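Local coordinates for protein alternansucrase (Leuconostoc mesenteroides, PDB 6HVG) that belongs to glycoside hydrolase family 70, large multidomain enzymes with choline-binding and cell-wall-binding-type repeats beside the family 70 domain, at residues P418-K423 with W428-E433. Sequence-based numbering, arbitrary orientation.
Sequences PTDILK and WTASTE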
ATOM      1  N   PRO A 418     -39.566  11.170 -19.652  1.00 58.38           N
ATOM      2  CA  PRO A 418     -40.281  12.444 -19.812  1.00 60.15           C
ATOM      3  C   PRO A 418     -41.708  12.218 -20.245  1.00 60.38           C
ATOM      4  O   PRO A 418     -41.989  11.210 -20.850  1.00 65.10           O
ATOM      5  CB  PRO A 418     -39.504  13.162 -20.930  1.00 60.60           C
ATOM      6  CG  PRO A 418     -38.880  12.063 -21.702  1.00 61.36           C
ATOM      7  CD  PRO A 418     -38.532  11.003 -20.686  1.00 58.83           C
ATOM      8  N   THR A 419     -42.593  13.156 -19.945  1.00 60.91           N
ATOM      9  CA  THR A 419     -43.989  13.039 -20.344  1.00 63.76           C
ATOM     10  C   THR A 419     -44.123  12.770 -21.856  1.00 66.00           C
ATOM     11  O   THR A 419     -44.789  11.817 -22.271  1.00 68.06           O
ATOM     12  CB  THR A 419     -44.776  14.312 -19.941  1.00 63.96           C
ATOM     13  OG1 THR A 419     -44.696  14.487 -18.523  1.00 60.64           O
ATOM     14  CG2 THR A 419     -46.246  14.212 -20.343  1.00 65.54           C
ATOM     15  N   ASP A 420     -43.489  13.625 -22.655  1.00 66.83           N
ATOM     16  CA  ASP A 420     -43.482  13.505 -24.125  1.00 69.94           C
ATOM     17  C   ASP A 420     -42.039  13.460 -24.648  1.00 68.79           C
ATOM     18  O   ASP A 420     -41.091  13.831 -23.939  1.00 65.86           O
ATOM     19  CB  ASP A 420     -44.221  14.686 -24.793  1.00 70.95           C
ATOM     20  CG  ASP A 420     -45.690  14.765 -24.415  1.00 71.59           C
ATOM     21  OD1 ASP A 420     -46.461  13.830 -24.700  1.00 72.93           O
ATOM     22  OD2 ASP A 420     -46.088  15.797 -23.839  1.00 75.19           O
ATOM     23  N   ILE A 421     -41.904  13.019 -25.895  1.00 72.05           N
ATOM     24  CA  ILE A 421     -40.614  12.848 -26.545  1.00 72.74           C
ATOM     25  C   ILE A 421     -40.661  13.567 -27.891  1.00 75.78           C
ATOM     26  O   ILE A 421     -41.579  13.361 -28.682  1.00 83.18           O
ATOM     27  CB  ILE A 421     -40.320  11.357 -26.805  1.00 73.87           C
ATOM     28  CG1 ILE A 421     -40.028  10.610 -25.492  1.00 73.11           C
ATOM     29  CG2 ILE A 421     -39.171  11.202 -27.810  1.00 74.51           C
ATOM     30  CD1 ILE A 421     -38.610  10.748 -24.997  1.00 73.54           C
ATOM     31  N   LEU A 422     -39.653  14.386 -28.159  1.00 75.98           N
ATOM     32  CA  LEU A 422     -39.522  15.089 -29.435  1.00 76.63           C
ATOM     33  C   LEU A 422     -38.959  14.140 -30.487  1.00 78.59           C
ATOM     34  O   LEU A 422     -37.824  14.303 -30.894  1.00 78.74           O
ATOM     35  CB  LEU A 422     -38.596  16.298 -29.254  1.00 75.37           C
ATOM     36  CG  LEU A 422     -38.333  17.220 -30.434  1.00 78.97           C
ATOM     37  CD1 LEU A 422     -39.559  18.083 -30.703  1.00 82.50           C
ATOM     38  CD2 LEU A 422     -37.084  18.087 -30.242  1.00 77.84           C
ATOM     39  N   LYS A 423     -39.746  13.151 -30.927  1.00 82.27           N
ATOM     40  CA  LYS A 423     -39.233  12.130 -31.855  1.00 84.90           C
ATOM     41  C   LYS A 423     -38.646  12.819 -33.085  1.00 83.26           C
ATOM     42  O   LYS A 423     -39.215  13.786 -33.591  1.00 80.19           O
ATOM     43  CB  LYS A 423     -40.292  11.067 -32.231  1.00 90.33           C
ATOM     44  CG  LYS A 423     -41.365  11.525 -33.213  1.00 97.04           C
ATOM     45  CD  LYS A 423     -41.937  10.375 -34.063  1.00 99.60           C
ATOM     46  CE  LYS A 423     -43.238  10.772 -34.821  1.00 97.14           C
ATOM     47  NZ  LYS A 423     -43.239  10.479 -36.291  1.00 93.63           N
ATOM     48  N   TRP A 428     -43.739  16.064 -31.026  1.00 75.18           N
ATOM     49  CA  TRP A 428     -43.832  15.586 -29.655  1.00 72.81           C
ATOM     50  C   TRP A 428     -44.845  14.473 -29.608  1.00 73.99           C
ATOM     51  O   TRP A 428     -45.964  14.627 -30.087  1.00 76.14           O
ATOM     52  CB  TRP A 428     -44.273  16.694 -28.722  1.00 72.18           C
ATOM     53  CG  TRP A 428     -43.231  17.737 -28.463  1.00 73.87           C
ATOM     54  CD1 TRP A 428     -43.155  18.967 -29.032  1.00 71.15           C
ATOM     55  CD2 TRP A 428     -42.134  17.654 -27.535  1.00 71.36           C
ATOM     56  NE1 TRP A 428     -42.084  19.661 -28.517  1.00 70.07           N
ATOM     57  CE2 TRP A 428     -41.440  18.871 -27.603  1.00 69.20           C
ATOM     58  CE3 TRP A 428     -41.677  16.668 -26.656  1.00 70.38           C
ATOM     59  CZ2 TRP A 428     -40.313  19.133 -26.829  1.00 70.25           C
ATOM     60  CZ3 TRP A 428     -40.550  16.930 -25.880  1.00 69.92           C
ATOM     61  CH2 TRP A 428     -39.881  18.154 -25.976  1.00 69.46           C
ATOM     62  N   THR A 429     -44.449  13.343 -29.046  1.00 74.55           N
ATOM     63  CA  THR A 429     -45.348  12.232 -28.839  1.00 77.40           C
ATOM     64  C   THR A 429     -45.261  11.776 -27.366  1.00 78.70           C
ATOM     65  O   THR A 429     -44.184  11.771 -26.744  1.00 78.00           O
ATOM     66  CB  THR A 429     -44.988  11.073 -29.789  1.00 79.21           C
ATOM     67  OG1 THR A 429     -43.723  10.533 -29.405  1.00 88.02           O
ATOM     68  CG2 THR A 429     -44.828  11.556 -31.231  1.00 82.06           C
ATOM     69  N   ALA A 430     -46.410  11.400 -26.815  1.00 77.58           N
ATOM     70  CA  ALA A 430     -46.474  10.803 -25.493  1.00 75.35           C
ATOM     71  C   ALA A 430     -45.458   9.663 -25.421  1.00 76.04           C
ATOM     72  O   ALA A 430     -45.275   8.932 -26.393  1.00 76.71           O
ATOM     73  CB  ALA A 430     -47.883  10.293 -25.233  1.00 74.46           C
ATOM     74  N   SER A 431     -44.784   9.518 -24.289  1.00 75.12           N
ATOM     75  CA  SER A 431     -43.774   8.471 -24.148  1.00 74.11           C
ATOM     76  C   SER A 431     -44.388   7.130 -23.789  1.00 79.17           C
ATOM     77  O   SER A 431     -45.423   7.061 -23.113  1.00 75.90           O
ATOM     78  CB  SER A 431     -42.737   8.846 -23.081  1.00 69.56           C
ATOM     79  OG  SER A 431     -43.366   9.329 -21.911  1.00 62.98           O
ATOM     80  N   THR A 432     -43.696   6.072 -24.209  1.00 86.38           N
ATOM     81  CA  THR A 432     -44.002   4.698 -23.829  1.00 89.03           C
ATOM     82  C   THR A 432     -42.964   4.262 -22.816  1.00 88.74           C
ATOM     83  O   THR A 432     -41.799   4.642 -22.921  1.00 96.68           O
ATOM     84  CB  THR A 432     -43.908   3.764 -25.041  1.00 87.66           C
ATOM     85  OG1 THR A 432     -42.655   3.982 -25.703  1.00 85.13           O
ATOM     86  CG2 THR A 432     -45.040   4.041 -26.007  1.00 88.03           C
ATOM     87  N   GLU A 433     -43.371   3.428 -21.870  1.00 89.68           N
ATOM     88  CA  GLU A 433     -42.540   3.063 -20.711  1.00 89.41           C
ATOM     89  C   GLU A 433     -41.058   2.810 -21.012  1.00 86.75           C
ATOM     90  O   GLU A 433     -40.209   3.078 -20.171  1.00 88.61           O
ATOM     91  CB  GLU A 433     -43.143   1.831 -20.027  1.00 95.06           C
ATOM     92  CG  GLU A 433     -44.394   2.158 -19.210  1.00 97.15           C
ATOM     93  CD  GLU A 433     -45.399   1.013 -19.131  1.00100.67           C
ATOM     94  OE1 GLU A 433     -45.013  -0.148 -18.860  1.00 96.35           O
ATOM     95  OE2 GLU A 433     -46.585   1.300 -19.363  1.00107.41           O
TER
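A two-stranded antiparallel β-hairpin brings strand 420-423 against strand 427-430, with I421 and T429 as its hydrogen-bonded pair. I421 N donates to T429 O at 2.7 Å, and T429 N returns a bond to I421 O at 2.9 Å. Past the strand end the pairing continues through S431, whose N reaches T419 O at 3.1 Å. The S431 hydroxyl lies between its own backbone N and carbonyl carbon (chi1 46°), which places OG beside two carbonyls, 2.6 Å from P418 O and 2.9 Å from T419 O.

On the face bearing L422 and W428 the indole folds back over the partner strand. L422 CG stands opposite the backbone N (chi1 -178°), and CD1 comes over the indole face in a CH-pi contact, 3.8 Å from the centroid of the five-membered ring. The six-membered ring turns its edge to the D420-I421 backbone, with CE3 3.4 Å from L422 N. T429 CG2 crosses the K423 chain at about a right angle, touching CG and CE. Helix 474-495 packs on L422, W428 and I421, while H392 ND1 is hydrogen-bonded to D420 OD2 and its ring meets that of W428. L422 and W428 thus form a cross-strand, non-hydrogen-bonded pair of an antiparallel β-hairpin.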